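Mandelate racemase / muconate lactonizing enzyme (Burkholderia pseudomallei, PDB 2POD) is of unknown function but belongs to the enolase superfamily, may act as a lyase, and binds a sodium ion in its barrel domain. Local coordinates at residues Arg118-Cys123 and Trp244-Ile249; Glu162-Leu167 and Arg209-Lys214; Glu202-Ile207 and Val217-His222. All coordinates share one frame; numbering follows the deposited sequence.

Contact 1 (Arg118-Cys123 and Trp244-Ile249). With NA (sodium ion), chain D.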
loop_
_atom_site.group_PDB
_atom_site.type_symbol
_atom_site.label_atom_id
_atom_site.label_comp_id
_atom_site.label_asym_id
_atom_site.label_seq_id
_atom_site.Cartn_x
_atom_site.Cartn_y
_atom_site.Cartn_z
ATOM N N ARG B 118 -0.365 -36.165 -16.306
ATOM C CA ARG B 118 -0.654 -36.769 -15.008
ATOM C C ARG B 118 -2.093 -36.515 -14.573
ATOM O O ARG B 118 -2.597 -35.390 -14.657
ATOM C CB ARG B 118 0.318 -36.222 -13.960
ATOM C CG ARG B 118 0.262 -36.913 -12.613
ATOM C CD ARG B 118 1.459 -36.528 -11.775
ATOM N NE ARG B 118 1.336 -36.999 -10.400
ATOM C CZ ARG B 118 1.062 -36.221 -9.359
ATOM N NH1 ARG B 118 0.878 -34.914 -9.522
ATOM N NH2 ARG B 118 0.981 -36.752 -8.146
ATOM N N THR B 119 -2.756 -37.580 -14.140
ATOM C CA THR B 119 -4.084 -37.467 -13.565
ATOM C C THR B 119 -4.028 -37.605 -12.050
ATOM O O THR B 119 -3.049 -38.110 -11.509
ATOM C CB THR B 119 -5.073 -38.471 -14.208
ATOM O OG1 THR B 119 -6.411 -37.998 -14.031
ATOM C CG2 THR B 119 -4.935 -39.879 -13.611
ATOM N N TYR B 120 -5.060 -37.111 -11.377
ATOM C CA TYR B 120 -5.292 -37.402 -9.968
ATOM C C TYR B 120 -6.737 -37.809 -9.773
ATOM O O TYR B 120 -7.616 -37.365 -10.517
ATOM C CB TYR B 120 -4.922 -36.209 -9.066
ATOM C CG TYR B 120 -5.891 -35.043 -9.031
ATOM C CD1 TYR B 120 -6.871 -34.945 -8.035
ATOM C CD2 TYR B 120 -5.811 -34.017 -9.974
ATOM C CE1 TYR B 120 -7.763 -33.869 -8.000
ATOM C CE2 TYR B 120 -6.690 -32.929 -9.940
ATOM C CZ TYR B 120 -7.665 -32.867 -8.955
ATOM O OH TYR B 120 -8.531 -31.796 -8.912
ATOM N N ASN B 121 -6.982 -38.653 -8.775
ATOM C CA ASN B 121 -8.314 -39.212 -8.573
ATOM C C ASN B 121 -9.095 -38.495 -7.497
ATOM O O ASN B 121 -8.723 -38.502 -6.325
ATOM C CB ASN B 121 -8.271 -40.718 -8.300
ATOM C CG ASN B 121 -9.606 -41.391 -8.571
ATOM O OD1 ASN B 121 -9.998 -41.577 -9.723
ATOM N ND2 ASN B 121 -10.320 -41.742 -7.508
ATOM N N THR B 122 -10.184 -37.862 -7.910
ATOM C CA THR B 122 -11.145 -37.320 -6.969
ATOM C C THR B 122 -12.000 -38.476 -6.444
ATOM O O THR B 122 -12.793 -39.068 -7.184
ATOM C CB THR B 122 -11.978 -36.204 -7.635
ATOM O OG1 THR B 122 -11.113 -35.106 -7.936
ATOM C CG2 THR B 122 -13.105 -35.709 -6.739
ATOM N N CYS B 123 -11.814 -38.795 -5.164
ATOM C CA CYS B 123 -12.399 -39.978 -4.538
ATOM C C CYS B 123 -13.891 -39.807 -4.235
ATOM O O CYS B 123 -14.306 -39.824 -3.074
ATOM C CB CYS B 123 -11.628 -40.340 -3.263
ATOM S SG CYS B 123 -9.860 -40.648 -3.515
ATOM N N TRP B 244 -2.312 -29.484 -1.786
ATOM C CA TRP B 244 -3.037 -28.225 -1.919
ATOM C C TRP B 244 -4.300 -28.148 -1.073
ATOM O O TRP B 244 -4.907 -29.167 -0.771
ATOM C CB TRP B 244 -3.289 -27.848 -3.392
ATOM C CG TRP B 244 -4.485 -28.453 -4.132
ATOM C CD1 TRP B 244 -5.768 -28.613 -3.674
ATOM C CD2 TRP B 244 -4.500 -28.892 -5.500
ATOM N NE1 TRP B 244 -6.559 -29.148 -4.651
ATOM C CE2 TRP B 244 -5.811 -29.329 -5.784
ATOM C CE3 TRP B 244 -3.522 -28.977 -6.506
ATOM C CZ2 TRP B 244 -6.178 -29.837 -7.037
ATOM C CZ3 TRP B 244 -3.887 -29.483 -7.753
ATOM C CH2 TRP B 244 -5.205 -29.910 -8.005
ATOM N N HIS B 245 -4.682 -26.932 -0.695
ATOM C CA HIS B 245 -5.952 -26.683 -0.030
ATOM C C HIS B 245 -6.922 -25.955 -0.959
ATOM O O HIS B 245 -6.697 -24.800 -1.335
ATOM C CB HIS B 245 -5.741 -25.876 1.259
ATOM C CG HIS B 245 -4.937 -26.592 2.300
ATOM N ND1 HIS B 245 -4.266 -25.929 3.305
ATOM C CD2 HIS B 245 -4.691 -27.911 2.490
ATOM C CE1 HIS B 245 -3.643 -26.809 4.068
ATOM N NE2 HIS B 245 -3.879 -28.018 3.591
ATOM N N GLU B 246 -8.012 -26.633 -1.302
ATOM C CA GLU B 246 -8.902 -26.191 -2.359
ATOM C C GLU B 246 -10.176 -25.575 -1.795
ATOM O O GLU B 246 -10.803 -26.146 -0.904
ATOM C CB GLU B 246 -9.248 -27.362 -3.273
ATOM C CG GLU B 246 -10.040 -26.991 -4.507
ATOM C CD GLU B 246 -10.337 -28.193 -5.370
ATOM O OE1 GLU B 246 -9.408 -28.986 -5.633
ATOM O OE2 GLU B 246 -11.505 -28.345 -5.786
ATOM N N ASP B 247 -10.544 -24.413 -2.340
ATOM C CA ASP B 247 -11.670 -23.606 -1.874
ATOM C C ASP B 247 -11.882 -23.603 -0.358
ATOM O O ASP B 247 -12.941 -24.020 0.113
ATOM C CB ASP B 247 -12.953 -24.009 -2.613
ATOM C CG ASP B 247 -12.884 -23.710 -4.101
ATOM O OD1 ASP B 247 -13.497 -24.455 -4.894
ATOM O OD2 ASP B 247 -12.200 -22.736 -4.476
ATOM N N PRO B 248 -10.865 -23.162 0.411
ATOM C CA PRO B 248 -10.940 -23.322 1.863
ATOM C C PRO B 248 -11.875 -22.341 2.560
ATOM O O PRO B 248 -12.349 -22.624 3.667
ATOM C CB PRO B 248 -9.500 -23.115 2.313
ATOM C CG PRO B 248 -8.898 -22.242 1.263
ATOM C CD PRO B 248 -9.598 -22.528 -0.012
ATOM N N ILE B 249 -12.121 -21.201 1.919
ATOM C CA ILE B 249 -13.235 -20.311 2.254
ATOM C C ILE B 249 -14.032 -20.045 0.983
ATOM O O ILE B 249 -13.567 -20.356 -0.114
ATOM C CB ILE B 249 -12.753 -18.949 2.867
ATOM C CG1 ILE B 249 -12.008 -18.091 1.820
ATOM C CG2 ILE B 249 -11.907 -19.183 4.119
ATOM C CD1 ILE B 249 -11.943 -16.596 2.137
HETATM NA NA NA D . -13.850 -29.358 -6.491
#
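The edge of the Trp244 indole points at the face of the Tyr120 ring, a T-shaped stack formed across the inside of a barrel. The evidence is the 83° between the ring planes and the 5.4 Å between the Tyr120 ring centroid and that of the six-membered ring of Trp244. Closest of all is Tyr120 OH, in the indole plane and 3.6 Å from Trp244 CZ2; alongside it, Tyr120 CE2 lies 3.9 Å from Trp244 CH2. Both rings leave their strands with CG between backbone N and carbonyl carbon, a rotation that swings each ring off its strand toward the other, and the two side chains meet at about a right angle. This pair makes up nearly all of a small interface of 84 Å².

Beyond it the fit slackens, though the residues remain buried. The backbones are far apart, with Tyr120 CA 12.4 Å from Trp244 CA, and Glu246 OE1 stands 4.4 Å from Tyr120 OH. Glu246 is held instead by polar bonds: the N-H of Trp244 NE1 reaches Glu246 OE1 over 3.0 Å, bent at 138°, and is received on the anti lone pair of that oxygen, which lies somewhat off the indole plane. Lys176 forms a salt bridge to the same oxygen. An extended chain carries Glu246 OE2 to the sodium ion, 2.6 Å away, where Glu220 and Glu272 complete the protein ligands. The indole thus helps to fix the rotation of a metal-binding carboxylate.

Strands 174-177 and 216-220 come between strands 117-122 and 244-246 in the barrel sheet, and selenomethionine Met218 touches both rings.

Contact 2 (Glu162-Leu167 and Arg209-Lys214); sequences ELALDL and RAVGDK
Leu165 and Val211 are the nearest pair of CA atoms, 6.5 Å apart, where the end of helix 202-210 comes against the flank of helix 160-170. The short separation is consistent with the alanines at this interface. Ala164 presents its CB to Val211 CG2 at 3.8 Å, and Ala210 CB meets Leu165 CG at 4.1 Å. Leu165 and Val211 lie alongside each other, pointing in opposite senses, with Leu165 CD2 3.9 Å from Val211 CG1. With chi1 at -73°, the two methyls of Val211 diverge: CG1 lies against Leu165 and CG2 against Ala164. No hydrogen bond joins the two segments; the 180 Å² of buried surface is held by apolar packing, with Leu165 on the exposed margin and Ala164 and Val211 buried.

Past Val211 the chain leaves the helix through Gly212, whose phi is positive (65°). The turn is fastened by Lys214 NZ, which donates to Val211 O over 2.9 Å, in the carbonyl plane and on a lone pair. Farther along the turn, Asp213 makes a salt bridge with Lys198 of a neighbouring subunit.

Helices 160-170 and 202-210 belong to the outer layer of the barrel domain, and strand 174-177 follows the first as strand 216-220 follows the second. Packing between neighbouring helices of the outer layer, each preceding a barrel strand, is characteristic of the TIM-barrel-like C-terminal domain of the enolase superfamily.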
loop_
_atom_site.group_PDB
_atom_site.type_symbol
_atom_site.label_atom_id
_atom_site.label_comp_id
_atom_site.label_asym_id
_atom_site.label_seq_id
_atom_site.Cartn_x
_atom_site.Cartn_y
_atom_site.Cartn_z
ATOM N N GLU B 162 -6.413 -48.377 2.458
ATOM C CA GLU B 162 -6.689 -49.352 1.404
ATOM C C GLU B 162 -6.860 -48.696 0.039
ATOM O O GLU B 162 -6.359 -49.204 -0.966
ATOM C CB GLU B 162 -7.935 -50.177 1.749
ATOM C CG GLU B 162 -7.640 -51.485 2.467
ATOM C CD GLU B 162 -8.667 -51.810 3.539
ATOM O OE1 GLU B 162 -9.821 -52.148 3.182
ATOM O OE2 GLU B 162 -8.317 -51.730 4.740
ATOM N N LEU B 163 -7.564 -47.566 0.017
ATOM C CA LEU B 163 -7.852 -46.827 -1.212
ATOM C C LEU B 163 -6.580 -46.240 -1.825
ATOM O O LEU B 163 -6.401 -46.262 -3.047
ATOM C CB LEU B 163 -8.880 -45.728 -0.923
ATOM C CG LEU B 163 -9.096 -44.565 -1.892
ATOM C CD1 LEU B 163 -9.746 -45.021 -3.192
ATOM C CD2 LEU B 163 -9.944 -43.530 -1.213
ATOM N N ALA B 164 -5.707 -45.735 -0.957
ATOM C CA ALA B 164 -4.395 -45.230 -1.339
ATOM C C ALA B 164 -3.533 -46.297 -2.012
ATOM O O ALA B 164 -3.028 -46.085 -3.116
ATOM C CB ALA B 164 -3.690 -44.655 -0.125
ATOM N N LEU B 165 -3.396 -47.447 -1.352
ATOM C CA LEU B 165 -2.648 -48.599 -1.878
ATOM C C LEU B 165 -3.198 -49.109 -3.212
ATOM O O LEU B 165 -2.435 -49.484 -4.110
ATOM C CB LEU B 165 -2.626 -49.730 -0.848
ATOM C CG LEU B 165 -1.738 -49.535 0.389
ATOM C CD1 LEU B 165 -2.156 -50.487 1.510
ATOM C CD2 LEU B 165 -0.247 -49.697 0.055
ATOM N N ASP B 166 -4.522 -49.097 -3.330
ATOM C CA ASP B 166 -5.221 -49.481 -4.550
ATOM C C ASP B 166 -4.970 -48.510 -5.713
ATOM O O ASP B 166 -4.770 -48.943 -6.852
ATOM C CB ASP B 166 -6.722 -49.625 -4.256
ATOM C CG ASP B 166 -7.538 -49.972 -5.484
ATOM O OD1 ASP B 166 -8.655 -49.431 -5.600
ATOM O OD2 ASP B 166 -7.080 -50.783 -6.323
ATOM N N LEU B 167 -4.974 -47.210 -5.428
ATOM C CA LEU B 167 -4.674 -46.205 -6.452
ATOM C C LEU B 167 -3.224 -46.252 -6.915
ATOM O O LEU B 167 -2.940 -46.070 -8.100
ATOM C CB LEU B 167 -5.027 -44.798 -5.967
ATOM C CG LEU B 167 -6.517 -44.470 -5.967
ATOM C CD1 LEU B 167 -6.805 -43.340 -5.021
ATOM C CD2 LEU B 167 -7.039 -44.160 -7.365
ATOM N N ARG B 209 0.634 -43.696 6.861
ATOM C CA ARG B 209 1.187 -45.002 7.214
ATOM C C ARG B 209 1.260 -45.972 6.033
ATOM O O ARG B 209 2.228 -46.726 5.913
ATOM C CB ARG B 209 0.407 -45.626 8.373
ATOM C CG ARG B 209 1.088 -45.492 9.721
ATOM C CD ARG B 209 0.645 -44.233 10.448
ATOM N NE ARG B 209 1.207 -44.151 11.795
ATOM C CZ ARG B 209 0.632 -44.648 12.889
ATOM N NH1 ARG B 209 1.229 -44.517 14.066
ATOM N NH2 ARG B 209 -0.538 -45.274 12.814
ATOM N N ALA B 210 0.245 -45.942 5.166
ATOM C CA ALA B 210 0.155 -46.868 4.030
ATOM C C ALA B 210 1.167 -46.580 2.920
ATOM O O ALA B 210 2.037 -47.409 2.641
ATOM C CB ALA B 210 -1.256 -46.902 3.471
ATOM N N VAL B 211 1.059 -45.408 2.297
ATOM C CA VAL B 211 1.879 -45.082 1.127
ATOM C C VAL B 211 2.950 -44.014 1.383
ATOM O O VAL B 211 3.999 -44.021 0.732
ATOM C CB VAL B 211 1.026 -44.725 -0.125
ATOM C CG1 VAL B 211 0.369 -45.966 -0.704
ATOM C CG2 VAL B 211 -0.023 -43.704 0.208
ATOM N N GLY B 212 2.680 -43.110 2.326
ATOM C CA GLY B 212 3.649 -42.108 2.778
ATOM C C GLY B 212 4.043 -41.098 1.716
ATOM O O GLY B 212 3.205 -40.333 1.229
ATOM N N ASP B 213 5.325 -41.130 1.351
ATOM C CA ASP B 213 5.926 -40.251 0.343
ATOM C C ASP B 213 5.315 -40.342 -1.056
ATOM O O ASP B 213 5.396 -39.386 -1.831
ATOM C CB ASP B 213 7.426 -40.545 0.233
ATOM C CG ASP B 213 8.272 -39.622 1.088
ATOM O OD1 ASP B 213 7.708 -38.730 1.761
ATOM O OD2 ASP B 213 9.511 -39.792 1.085
ATOM N N LYS B 214 4.722 -41.490 -1.375
ATOM C CA LYS B 214 4.450 -41.871 -2.760
ATOM C C LYS B 214 3.189 -41.215 -3.313
ATOM O O LYS B 214 3.004 -41.141 -4.524
ATOM C CB LYS B 214 4.366 -43.398 -2.891
ATOM C CG LYS B 214 5.708 -44.077 -3.154
ATOM C CD LYS B 214 5.569 -45.596 -3.209
ATOM C CE LYS B 214 6.131 -46.263 -1.955
ATOM N NZ LYS B 214 5.225 -46.128 -0.777
#

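Contact 3 (Glu202-Ile207 and Val217-His222). With NA (sodium ion), chain D.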
loop_
_atom_site.group_PDB
_atom_site.type_symbol
_atom_site.label_atom_id
_atom_site.label_comp_id
_atom_site.label_asym_id
_atom_site.label_seq_id
_atom_site.Cartn_x
_atom_site.Cartn_y
_atom_site.Cartn_z
ATOM N N GLU B 202 -7.974 -38.168 10.752
ATOM C CA GLU B 202 -7.704 -39.610 10.669
ATOM C C GLU B 202 -7.594 -40.241 9.262
ATOM O O GLU B 202 -6.766 -41.128 9.069
ATOM C CB GLU B 202 -8.661 -40.403 11.565
ATOM C CG GLU B 202 -8.296 -40.386 13.050
ATOM C CD GLU B 202 -9.372 -41.005 13.931
ATOM O OE1 GLU B 202 -9.462 -40.622 15.119
ATOM O OE2 GLU B 202 -10.128 -41.873 13.439
ATOM N N PRO B 203 -8.418 -39.798 8.276
ATOM C CA PRO B 203 -8.072 -40.076 6.872
ATOM C C PRO B 203 -6.667 -39.702 6.380
ATOM O O PRO B 203 -6.182 -40.336 5.450
ATOM C CB PRO B 203 -9.133 -39.299 6.093
ATOM C CG PRO B 203 -10.307 -39.315 6.987
ATOM C CD PRO B 203 -9.731 -39.122 8.360
ATOM N N PHE B 204 -6.023 -38.701 6.982
ATOM C CA PHE B 204 -4.676 -38.308 6.564
ATOM C C PHE B 204 -3.582 -39.184 7.162
ATOM O O PHE B 204 -2.572 -39.445 6.508
ATOM C CB PHE B 204 -4.406 -36.819 6.835
ATOM C CG PHE B 204 -5.287 -35.900 6.046
ATOM C CD1 PHE B 204 -4.982 -35.591 4.724
ATOM C CD2 PHE B 204 -6.436 -35.361 6.616
ATOM C CE1 PHE B 204 -5.805 -34.755 3.982
ATOM C CE2 PHE B 204 -7.271 -34.530 5.883
ATOM C CZ PHE B 204 -6.957 -34.224 4.563
ATOM N N GLU B 205 -3.785 -39.628 8.401
ATOM C CA GLU B 205 -2.803 -40.471 9.093
ATOM C C GLU B 205 -2.757 -41.891 8.533
ATOM O O GLU B 205 -1.677 -42.476 8.421
ATOM C CB GLU B 205 -3.066 -40.499 10.602
ATOM C CG GLU B 205 -1.905 -41.058 11.424
ATOM C CD GLU B 205 -1.688 -40.321 12.735
ATOM O OE1 GLU B 205 -0.604 -40.494 13.337
ATOM O OE2 GLU B 205 -2.594 -39.573 13.166
ATOM N N LYS B 206 -3.929 -42.425 8.182
ATOM C CA LYS B 206 -4.058 -43.747 7.567
ATOM C C LYS B 206 -3.227 -43.890 6.296
ATOM O O LYS B 206 -2.480 -44.859 6.148
ATOM C CB LYS B 206 -5.528 -44.073 7.282
ATOM C CG LYS B 206 -6.237 -44.763 8.440
ATOM C CD LYS B 206 -7.734 -44.902 8.192
ATOM C CE LYS B 206 -8.342 -46.007 9.054
ATOM N NZ LYS B 206 -8.559 -45.590 10.470
ATOM N N ILE B 207 -3.340 -42.915 5.395
ATOM C CA ILE B 207 -2.584 -42.946 4.144
ATOM C C ILE B 207 -1.107 -42.557 4.307
ATOM O O ILE B 207 -0.265 -42.958 3.500
ATOM C CB ILE B 207 -3.302 -42.210 2.956
ATOM C CG1 ILE B 207 -2.698 -40.843 2.650
ATOM C CG2 ILE B 207 -4.785 -42.098 3.173
ATOM C CD1 ILE B 207 -2.012 -40.820 1.322
ATOM N N VAL B 217 -1.665 -35.764 -1.499
ATOM C CA VAL B 217 -3.056 -35.636 -1.053
ATOM C C VAL B 217 -3.493 -34.178 -1.075
ATOM O O VAL B 217 -2.910 -33.327 -0.400
ATOM C CB VAL B 217 -3.298 -36.195 0.371
ATOM C CG1 VAL B 217 -4.744 -36.640 0.521
ATOM C CG2 VAL B 217 -2.361 -37.333 0.679
HETATM N N MSE B 218 -4.527 -33.904 -1.858
HETATM C CA MSE B 218 -5.075 -32.572 -1.946
HETATM C C MSE B 218 -6.410 -32.519 -1.221
HETATM O O MSE B 218 -7.257 -33.382 -1.402
HETATM C CB MSE B 218 -5.207 -32.121 -3.408
HETATM C CG MSE B 218 -5.457 -33.230 -4.404
HETATM SE SE MSE B 218 -3.977 -33.616 -5.634
HETATM C CE MSE B 218 -2.652 -34.189 -4.501
ATOM N N VAL B 219 -6.580 -31.505 -0.381
ATOM C CA VAL B 219 -7.787 -31.365 0.416
ATOM C C VAL B 219 -8.776 -30.456 -0.288
ATOM O O VAL B 219 -8.440 -29.338 -0.663
ATOM C CB VAL B 219 -7.489 -30.800 1.809
ATOM C CG1 VAL B 219 -8.659 -31.069 2.738
ATOM C CG2 VAL B 219 -6.210 -31.387 2.360
ATOM N N GLU B 220 -9.993 -30.957 -0.471
ATOM C CA GLU B 220 -11.106 -30.163 -0.975
ATOM C C GLU B 220 -11.944 -29.700 0.214
ATOM O O GLU B 220 -12.223 -30.486 1.114
ATOM C CB GLU B 220 -11.939 -31.020 -1.938
ATOM C CG GLU B 220 -13.359 -30.566 -2.165
ATOM C CD GLU B 220 -13.455 -29.315 -3.019
ATOM O OE1 GLU B 220 -13.639 -29.468 -4.245
ATOM O OE2 GLU B 220 -13.351 -28.183 -2.488
ATOM N N PHE B 221 -12.329 -28.426 0.235
ATOM C CA PHE B 221 -13.085 -27.899 1.368
ATOM C C PHE B 221 -14.497 -27.478 0.998
ATOM O O PHE B 221 -15.308 -27.173 1.880
ATOM C CB PHE B 221 -12.350 -26.730 2.019
ATOM C CG PHE B 221 -11.145 -27.131 2.813
ATOM C CD1 PHE B 221 -9.865 -26.891 2.325
ATOM C CD2 PHE B 221 -11.287 -27.735 4.057
ATOM C CE1 PHE B 221 -8.737 -27.258 3.059
ATOM C CE2 PHE B 221 -10.176 -28.099 4.798
ATOM C CZ PHE B 221 -8.894 -27.852 4.302
ATOM N N HIS B 222 -14.767 -27.449 -0.305
ATOM C CA HIS B 222 -16.075 -27.086 -0.885
ATOM C C HIS B 222 -16.638 -25.717 -0.525
ATOM O O HIS B 222 -17.858 -25.534 -0.560
ATOM C CB HIS B 222 -17.120 -28.186 -0.657
ATOM C CG HIS B 222 -16.954 -29.377 -1.549
ATOM N ND1 HIS B 222 -16.714 -30.642 -1.061
ATOM C CD2 HIS B 222 -17.001 -29.497 -2.898
ATOM C CE1 HIS B 222 -16.628 -31.493 -2.068
ATOM N NE2 HIS B 222 -16.786 -30.820 -3.195
HETATM NA NA NA D . -13.850 -29.358 -6.491
#
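Apolar packing alone joins helix 202-207 to strand 217-220. The Phe204 ring, turned so that its end swings from the helix to the strand (chi1 -64°), spans two valines on the same face of the strand: Phe204 CZ lies 3.7 Å from Val219 CG2, and Phe204 CE1 is 4.1 Å from Val217 CG1. Phe204 meets Val219 at about a right angle. Ile207 and Val217 reach tip to tip, with Ile207 CD1 3.6 Å from Val217 CG2. All four residues are buried, and together the segments hide 191 Å².

Polar and metal bonds gather at the C-terminal end of the strand. Glu220, bent at chi2 (73°), binds the sodium ion through OE1 at 2.3 Å. Glu220 OE2 accepts the N-H of His222 over 2.7 Å, from above the carboxylate plane; the two oxygens thus serve different partners. The CG of Glu220 also sits over the centre of the His222 ring, 3.4 Å above its plane.

The helix and strand axes run almost antiparallel, at 170° and 11.1 Å apart, as expected for an outer helix and the barrel strand that follows it. Strand 216-220 is flanked by strands 174-177 and 244-246, while Leu237 of helix 227-237 touches both Phe204 and Val219.

The strand segments of contacts 1 and 3 meet at the metal site, the contact centres 10 Å apart: strands 244-246 and 216-220 are parallel neighbours, and each supplies a glutamate to the sodium ion. Contact 2 lies in the outer helical layer, its centre 12 Å from that of contact 3 and 16 Å from that of contact 1. It shares helix 202-210 with contact 3, and Ala164 CB packs 4.0 Å from Ile207 CB. Along the chain, contacts 2 and 3 interleave, and both fall inside the span between 118-123 and 244-249. Together they trace a path from barrel interior through strand to outer helices, connecting the metal-binding strands to the helical shell.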